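Bacteriocin (Pseudomonas syringae pv. tomato, PDB 4FZL) degrades the cell-wall precursor lipid II as a colicin M-like bacteriocin, probably by a phosphatase-type cleavage, and binds calcium. Local coordinates at residues G14-S19 with L23-D28; D28-D33 with I37-A42. All blocks are in the same frame, centred on the assembly; numbering follows the deposited sequence.

How the interactions relate
Interaction 1 (14-19 with 23-28) and interaction 2 (28-33 with 37-42) follow one another along the chain and use successive parts of helix 22-33, meeting at the shared D28. Their centres lie 11 Å apart, close enough for side chains to bridge them. F26 CE1 of interaction 1 packs against S39 O of interaction 2 at 3.5 Å, and Y17 OH lies 3.6 Å from CB of Q29. Y17 OH also approaches CB of A42, at 4.0 Å. The two contacts therefore form one continuous helical cluster. Both lie on one side of the chain's centre, and both are away from the calcium site of L165, N167 and D195.

Interaction 1 (G14-S19 with L23-D28); sequences GDLYCS and LATFQD
T25 is received between L16 and Y17 of the short helix 14-17. Its methyl CG2 comes within 3.5 Å of CE1 of the Y17 ring, approaching obliquely, while its hydroxyl OG1 lies 3.5 Å from CB of L16. The first torsion of T25, -55°, sets CG2 opposite the backbone N and OG1 opposite the carbonyl carbon; this turns OG1 to L16 and lets CG2 reach the Y17 ring while still touching L16. The leucine and threonine side chains cross at about a right angle.

The Y17 ring then continues along helix 22-33. Its CE1 edge lies in plane with the backbone N of F26 at 3.6 Å, and the same CE1 is 4.0 Å from CB of F26. The tyrosine OH meets the edge of the F26 ring, near its plane, 4.0 Å from CD1. The Y17 ring also packs edge-to-face with F46 and touches Y63 of helix 59-70.

In the second shell, S19 OG donates to L16 O at 2.7 Å, from 37° out of the carbonyl plane, and also bonds N21 N, whereas T25 OG1 bonds N21 O. C18 leaves the helix as the centre of an inverse gamma turn. The contact packs helix 14-17 on the N-terminal half of helix 22-33 across a short connection, in the helical part of the chain. Across the two segments it is made of van der Waals contacts, with two polar atoms, T25 OG1 and F26 N, lying against carbon: the T25 hydroxyl bonds N21 instead, and its methyl packs obliquely against the tyrosine ring.

Interaction 2 (D28-D33 with I37-A42); sequences DQARRD and IQSKVA
D33 grips the first turn of helix 37-54 through both carboxylate oxygens. OD1 accepts from S39 OG at 2.7 Å, met on the syn side but 24° out of the carboxylate plane, and also receives G36 N. OD2 takes S39 N at 3.1 Å through its syn lone pair. CG of D33 sits between the backbone N and the carbonyl carbon (chi1 74°), directing the carboxylate at these N-terminal amides; their partial positive charge would be expected to favour the ionised acid.

The close-packed part lies around S39, whose OG is 3.2 Å from A30 CA and 3.3 Å from Q29 CG. By contrast, Q29 packs more loosely on Q38, with NE2 3.8 Å from CB. The hydrated place is separate, at the N-terminal end of helix 37-54, where a water donates to D33 OD2 and accepts from Q38 N at 2.9 Å.

The segment axes run at 147° and approach to 8.6 Å, as in an antiparallel helical hairpin with a short connection. Q38 and V41 touch helix 5-12, and A30 packs on L212 of helix 210-216.

Interaction 1 (G14-S19 with L23-D28)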
ATOM      1  N   GLY A  14       4.267 -11.484 -17.823  1.00 22.78           N
ATOM      2  CA  GLY A  14       5.095 -11.226 -16.644  1.00 23.13           C
ATOM      3  C   GLY A  14       6.116 -10.093 -16.778  1.00 21.88           C
ATOM      4  O   GLY A  14       6.274  -9.304 -15.803  1.00 24.86           O
ATOM      5  N   ASP A  15       6.779  -9.976 -17.930  1.00 25.70           N
ATOM      6  CA  ASP A  15       7.807  -8.940 -18.132  1.00 27.16           C
ATOM      7  C   ASP A  15       7.164  -7.547 -18.026  1.00 28.67           C
ATOM      8  O   ASP A  15       7.758  -6.569 -17.510  1.00 28.92           O
ATOM      9  CB  ASP A  15       8.489  -9.152 -19.477  1.00 29.73           C
ATOM     10  CG  ASP A  15       9.613 -10.216 -19.466  1.00 28.41           C
ATOM     11  OD1 ASP A  15      10.026 -10.723 -18.377  1.00 29.42           O
ATOM     12  OD2 ASP A  15      10.024 -10.590 -20.581  1.00 36.44           O
ATOM     13  N   LEU A  16       5.951  -7.418 -18.538  1.00 23.73           N
ATOM     14  CA  LEU A  16       5.241  -6.140 -18.491  1.00 23.05           C
ATOM     15  C   LEU A  16       4.611  -5.879 -17.128  1.00 25.22           C
ATOM     16  O   LEU A  16       4.709  -4.745 -16.633  1.00 29.63           O
ATOM     17  CB  LEU A  16       4.127  -6.133 -19.561  1.00 27.44           C
ATOM     18  CG  LEU A  16       4.598  -5.962 -21.021  1.00 28.38           C
ATOM     19  CD1 LEU A  16       3.449  -6.185 -21.996  1.00 33.43           C
ATOM     20  CD2 LEU A  16       5.323  -4.584 -21.254  1.00 31.46           C
ATOM     21  N   TYR A  17       3.895  -6.845 -16.487  1.00 19.86           N
ATOM     22  CA  TYR A  17       3.216  -6.547 -15.249  1.00 21.29           C
ATOM     23  C   TYR A  17       4.203  -6.381 -14.116  1.00 27.26           C
ATOM     24  O   TYR A  17       3.983  -5.588 -13.254  1.00 26.19           O
ATOM     25  CB  TYR A  17       2.267  -7.689 -14.916  1.00 20.87           C
ATOM     26  CG  TYR A  17       1.016  -7.780 -15.719  1.00 21.45           C
ATOM     27  CD1 TYR A  17       0.341  -6.627 -16.081  1.00 22.72           C
ATOM     28  CD2 TYR A  17       0.412  -8.986 -15.989  1.00 21.66           C
ATOM     29  CE1 TYR A  17      -0.897  -6.663 -16.690  1.00 22.51           C
ATOM     30  CE2 TYR A  17      -0.850  -9.013 -16.589  1.00 21.49           C
ATOM     31  CZ  TYR A  17      -1.499  -7.845 -16.912  1.00 22.17           C
ATOM     32  OH  TYR A  17      -2.755  -7.872 -17.507  1.00 23.19           O
ATOM     33  N   CYS A  18       5.302  -7.110 -14.097  1.00 23.01           N
ATOM     34  CA  CYS A  18       6.315  -6.980 -13.037  1.00 23.88           C
ATOM     35  C   CYS A  18       7.371  -5.947 -13.474  1.00 26.09           C
ATOM     36  O   CYS A  18       8.571  -6.233 -13.627  1.00 31.77           O
ATOM     37  CB  CYS A  18       6.991  -8.329 -12.710  1.00 26.09           C
ATOM     38  SG  CYS A  18       5.764  -9.449 -11.970  1.00 27.87           S
ATOM     39  N   SER A  19       6.892  -4.776 -13.828  1.00 25.57           N
ATOM     40  CA  SER A  19       7.705  -3.683 -14.281  1.00 23.97           C
ATOM     41  C   SER A  19       6.921  -2.365 -14.063  1.00 28.59           C
ATOM     42  O   SER A  19       5.761  -2.387 -13.682  1.00 28.35           O
ATOM     43  CB  SER A  19       8.071  -3.844 -15.762  1.00 29.80           C
ATOM     44  OG  SER A  19       6.999  -3.396 -16.581  1.00 33.10           O
ATOM     45  N   LEU A  23       0.670  -0.767 -14.868  1.00 23.14           N
ATOM     46  CA  LEU A  23      -0.619  -0.143 -14.960  1.00 25.23           C
ATOM     47  C   LEU A  23      -1.096  -0.080 -16.393  1.00 22.11           C
ATOM     48  O   LEU A  23      -2.264  -0.418 -16.680  1.00 23.73           O
ATOM     49  CB  LEU A  23      -0.613   1.236 -14.328  1.00 24.37           C
ATOM     50  CG  LEU A  23      -1.889   2.091 -14.436  1.00 27.08           C
ATOM     51  CD1 LEU A  23      -2.999   1.375 -13.694  1.00 27.30           C
ATOM     52  CD2 LEU A  23      -1.684   3.522 -13.900  1.00 27.96           C
ATOM     53  N   ALA A  24      -0.253   0.474 -17.279  1.00 23.72           N
ATOM     54  CA  ALA A  24      -0.654   0.634 -18.704  1.00 19.89           C
ATOM     55  C   ALA A  24      -1.112  -0.752 -19.293  1.00 22.59           C
ATOM     56  O   ALA A  24      -2.042  -0.859 -20.085  1.00 25.67           O
ATOM     57  CB  ALA A  24       0.492   1.171 -19.538  1.00 27.72           C
ATOM     58  N   THR A  25      -0.358  -1.776 -18.963  1.00 22.79           N
ATOM     59  CA  THR A  25      -0.623  -3.141 -19.481  1.00 25.00           C
ATOM     60  C   THR A  25      -1.946  -3.673 -18.910  1.00 21.48           C
ATOM     61  O   THR A  25      -2.760  -4.288 -19.656  1.00 24.33           O
ATOM     62  CB  THR A  25       0.551  -4.121 -19.136  1.00 23.27           C
ATOM     63  OG1 THR A  25       1.769  -3.579 -19.620  1.00 26.57           O
ATOM     64  CG2 THR A  25       0.347  -5.508 -19.738  1.00 25.92           C
ATOM     65  N   PHE A  26      -2.217  -3.405 -17.612  1.00 19.97           N
ATOM     66  CA  PHE A  26      -3.439  -3.826 -17.042  1.00 18.18           C
ATOM     67  C   PHE A  26      -4.654  -3.036 -17.573  1.00 22.34           C
ATOM     68  O   PHE A  26      -5.735  -3.616 -17.845  1.00 22.34           O
ATOM     69  CB  PHE A  26      -3.356  -3.731 -15.538  1.00 21.30           C
ATOM     70  CG  PHE A  26      -4.590  -4.239 -14.890  1.00 21.31           C
ATOM     71  CD1 PHE A  26      -4.793  -5.621 -14.885  1.00 24.60           C
ATOM     72  CD2 PHE A  26      -5.531  -3.414 -14.279  1.00 23.35           C
ATOM     73  CE1 PHE A  26      -5.919  -6.104 -14.244  1.00 23.04           C
ATOM     74  CE2 PHE A  26      -6.641  -3.922 -13.691  1.00 25.86           C
ATOM     75  CZ  PHE A  26      -6.848  -5.259 -13.666  1.00 26.91           C
ATOM     76  N   GLN A  27      -4.477  -1.724 -17.790  1.00 22.40           N
ATOM     77  CA  GLN A  27      -5.509  -0.945 -18.402  1.00 22.41           C
ATOM     78  C   GLN A  27      -5.860  -1.511 -19.787  1.00 24.96           C
ATOM     79  O   GLN A  27      -6.968  -1.574 -20.184  1.00 24.71           O
ATOM     80  CB  GLN A  27      -5.041   0.525 -18.561  1.00 21.42           C
ATOM     81  CG  GLN A  27      -4.995   1.272 -17.255  1.00 22.73           C
ATOM     82  CD  GLN A  27      -4.336   2.640 -17.323  1.00 21.71           C
ATOM     83  OE1 GLN A  27      -4.669   3.579 -16.502  1.00 29.87           O
ATOM     84  NE2 GLN A  27      -3.399   2.752 -18.129  1.00 22.67           N
ATOM     85  N   ASP A  28      -4.866  -1.895 -20.552  1.00 26.24           N
ATOM     86  CA  ASP A  28      -5.119  -2.409 -21.906  1.00 27.27           C
ATOM     87  C   ASP A  28      -5.873  -3.767 -21.802  1.00 23.72           C
ATOM     88  O   ASP A  28      -6.759  -4.032 -22.575  1.00 24.39           O
ATOM     89  CB  ASP A  28      -3.820  -2.638 -22.666  1.00 28.56           C
ATOM     90  CG  ASP A  28      -3.127  -1.346 -23.155  1.00 41.55           C
ATOM     91  OD1 ASP A  28      -3.731  -0.269 -23.209  1.00 37.41           O
ATOM     92  OD2 ASP A  28      -1.943  -1.411 -23.558  1.00 48.79           O
TER

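Interaction 2 (D28-D33 with I37-A42)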
ATOM      1  N   ASP A  28      -4.866  -1.895 -20.552  1.00 26.24           N
ATOM      2  CA  ASP A  28      -5.119  -2.409 -21.906  1.00 27.27           C
ATOM      3  C   ASP A  28      -5.873  -3.767 -21.802  1.00 23.72           C
ATOM      4  O   ASP A  28      -6.759  -4.032 -22.575  1.00 24.39           O
ATOM      5  CB  ASP A  28      -3.820  -2.638 -22.666  1.00 28.56           C
ATOM      6  CG  ASP A  28      -3.127  -1.346 -23.155  1.00 41.55           C
ATOM      7  OD1 ASP A  28      -3.731  -0.269 -23.209  1.00 37.41           O
ATOM      8  OD2 ASP A  28      -1.943  -1.411 -23.558  1.00 48.79           O
ATOM      9  N   GLN A  29      -5.486  -4.617 -20.833  1.00 21.91           N
ATOM     10  CA  GLN A  29      -6.109  -5.891 -20.692  1.00 25.05           C
ATOM     11  C   GLN A  29      -7.584  -5.663 -20.304  1.00 26.26           C
ATOM     12  O   GLN A  29      -8.482  -6.320 -20.791  1.00 23.14           O
ATOM     13  CB  GLN A  29      -5.377  -6.762 -19.653  1.00 24.33           C
ATOM     14  CG  GLN A  29      -6.183  -7.969 -19.206  1.00 25.32           C
ATOM     15  CD  GLN A  29      -6.202  -8.972 -20.336  1.00 24.43           C
ATOM     16  OE1 GLN A  29      -5.198  -9.663 -20.567  1.00 26.37           O
ATOM     17  NE2 GLN A  29      -7.357  -9.098 -21.016  1.00 25.25           N
ATOM     18  N   ALA A  30      -7.810  -4.780 -19.351  1.00 24.33           N
ATOM     19  CA  ALA A  30      -9.165  -4.538 -18.871  1.00 22.12           C
ATOM     20  C   ALA A  30     -10.046  -4.030 -20.013  1.00 24.63           C
ATOM     21  O   ALA A  30     -11.184  -4.429 -20.149  1.00 25.58           O
ATOM     22  CB  ALA A  30      -9.198  -3.596 -17.652  1.00 25.42           C
ATOM     23  N   ARG A  31      -9.498  -3.146 -20.836  1.00 25.16           N
ATOM     24  CA  ARG A  31     -10.219  -2.621 -21.975  1.00 27.81           C
ATOM     25  C   ARG A  31     -10.579  -3.750 -22.940  1.00 26.94           C
ATOM     26  O   ARG A  31     -11.696  -3.815 -23.469  1.00 29.02           O
ATOM     27  CB  ARG A  31      -9.402  -1.550 -22.705  1.00 27.55           C
ATOM     28  CG  ARG A  31     -10.122  -0.978 -23.925  1.00 31.47           C
ATOM     29  CD  ARG A  31      -9.204  -0.007 -24.653  1.00 38.43           C
ATOM     30  NE  ARG A  31      -8.898   1.197 -23.847  1.00 42.31           N
ATOM     31  CZ  ARG A  31      -9.648   2.303 -23.743  1.00 48.47           C
ATOM     32  NH1 ARG A  31     -10.825   2.416 -24.355  1.00 49.05           N
ATOM     33  NH2 ARG A  31      -9.228   3.305 -22.968  1.00 40.97           N
ATOM     34  N   ARG A  32      -9.616  -4.647 -23.157  1.00 25.72           N
ATOM     35  CA  ARG A  32      -9.783  -5.730 -24.152  1.00 28.79           C
ATOM     36  C   ARG A  32     -10.928  -6.715 -23.793  1.00 25.36           C
ATOM     37  O   ARG A  32     -11.705  -7.122 -24.659  1.00 32.90           O
ATOM     38  CB  ARG A  32      -8.424  -6.419 -24.426  1.00 34.48           C
ATOM     39  CG  ARG A  32      -8.457  -7.698 -25.205  1.00 44.80           C
ATOM     40  CD  ARG A  32      -7.073  -7.940 -25.817  1.00 55.50           C
ATOM     41  NE  ARG A  32      -6.065  -7.947 -24.782  1.00 56.91           N
ATOM     42  CZ  ARG A  32      -5.154  -7.006 -24.514  1.00 42.58           C
ATOM     43  NH1 ARG A  32      -5.051  -5.877 -25.222  1.00 77.81           N
ATOM     44  NH2 ARG A  32      -4.321  -7.226 -23.494  1.00 45.43           N
ATOM     45  N   ASP A  33     -11.043  -7.065 -22.510  1.00 23.99           N
ATOM     46  CA  ASP A  33     -12.036  -8.080 -22.094  1.00 26.06           C
ATOM     47  C   ASP A  33     -13.110  -7.501 -21.225  1.00 23.43           C
ATOM     48  O   ASP A  33     -13.906  -8.243 -20.613  1.00 25.56           O
ATOM     49  CB  ASP A  33     -11.372  -9.310 -21.445  1.00 26.93           C
ATOM     50  CG  ASP A  33     -10.856  -9.065 -20.048  1.00 25.31           C
ATOM     51  OD1 ASP A  33     -10.887  -7.905 -19.566  1.00 25.42           O
ATOM     52  OD2 ASP A  33     -10.445 -10.065 -19.393  1.00 26.88           O
ATOM     53  N   ILE A  37     -12.595 -12.201 -17.346  1.00 23.95           N
ATOM     54  CA  ILE A  37     -11.845 -13.270 -16.631  1.00 22.21           C
ATOM     55  C   ILE A  37     -10.348 -13.005 -16.572  1.00 20.38           C
ATOM     56  O   ILE A  37      -9.788 -13.067 -15.480  1.00 23.60           O
ATOM     57  CB  ILE A  37     -12.114 -14.686 -17.214  1.00 21.73           C
ATOM     58  CG1 ILE A  37     -13.586 -15.034 -16.984  1.00 21.83           C
ATOM     59  CG2 ILE A  37     -11.149 -15.736 -16.656  1.00 25.16           C
ATOM     60  CD1 ILE A  37     -14.036 -16.267 -17.799  1.00 23.21           C
ATOM     61  N   GLN A  38      -9.705 -12.765 -17.720  1.00 24.09           N
ATOM     62  CA  GLN A  38      -8.296 -12.553 -17.687  1.00 22.54           C
ATOM     63  C   GLN A  38      -7.890 -11.377 -16.796  1.00 20.24           C
ATOM     64  O   GLN A  38      -6.912 -11.470 -16.052  1.00 21.08           O
ATOM     65  CB  GLN A  38      -7.732 -12.362 -19.069  1.00 28.05           C
ATOM     66  CG  GLN A  38      -7.765 -13.612 -19.861  1.00 33.31           C
ATOM     67  CD  GLN A  38      -6.407 -14.313 -19.973  1.00 41.70           C
ATOM     68  OE1 GLN A  38      -5.530 -14.284 -19.064  1.00 40.96           O
ATOM     69  NE2 GLN A  38      -6.223 -14.926 -21.116  1.00 38.17           N
ATOM     70  N   SER A  39      -8.639 -10.290 -16.870  1.00 20.56           N
ATOM     71  CA  SER A  39      -8.405  -9.145 -16.007  1.00 19.35           C
ATOM     72  C   SER A  39      -8.553  -9.433 -14.513  1.00 18.73           C
ATOM     73  O   SER A  39      -7.718  -9.001 -13.658  1.00 22.50           O
ATOM     74  CB  SER A  39      -9.321  -7.961 -16.371  1.00 24.35           C
ATOM     75  OG  SER A  39      -9.092  -7.468 -17.628  1.00 24.77           O
ATOM     76  N   LYS A  40      -9.586 -10.197 -14.176  1.00 20.51           N
ATOM     77  CA  LYS A  40      -9.886 -10.506 -12.757  1.00 20.88           C
ATOM     78  C   LYS A  40      -8.842 -11.449 -12.245  1.00 19.03           C
ATOM     79  O   LYS A  40      -8.343 -11.306 -11.122  1.00 21.12           O
ATOM     80  CB  LYS A  40     -11.292 -11.049 -12.608  1.00 24.32           C
ATOM     81  CG  LYS A  40     -12.391  -9.984 -12.803  1.00 24.36           C
ATOM     82  CD  LYS A  40     -13.752 -10.629 -12.670  1.00 33.01           C
ATOM     83  CE  LYS A  40     -14.883  -9.785 -13.226  1.00 37.04           C
ATOM     84  NZ  LYS A  40     -16.145 -10.555 -13.423  1.00 42.44           N
ATOM     85  N   VAL A  41      -8.487 -12.407 -13.088  1.00 18.73           N
ATOM     86  CA  VAL A  41      -7.450 -13.384 -12.658  1.00 19.87           C
ATOM     87  C   VAL A  41      -6.045 -12.664 -12.515  1.00 16.79           C
ATOM     88  O   VAL A  41      -5.320 -12.907 -11.528  1.00 19.37           O
ATOM     89  CB  VAL A  41      -7.320 -14.598 -13.610  1.00 20.62           C
ATOM     90  CG1 VAL A  41      -6.097 -15.489 -13.263  1.00 19.19           C
ATOM     91  CG2 VAL A  41      -8.613 -15.400 -13.547  1.00 20.87           C
ATOM     92  N   ALA A  42      -5.705 -11.759 -13.447  1.00 18.99           N
ATOM     93  CA  ALA A  42      -4.511 -10.928 -13.296  1.00 20.71           C
ATOM     94  C   ALA A  42      -4.539 -10.154 -11.972  1.00 18.21           C
ATOM     95  O   ALA A  42      -3.589 -10.184 -11.196  1.00 20.47           O
ATOM     96  CB  ALA A  42      -4.253 -10.016 -14.530  1.00 20.30           C
TER
HETATM   97  O   HOH W   1     -11.002 -12.395 -20.299  1.00 25.51           O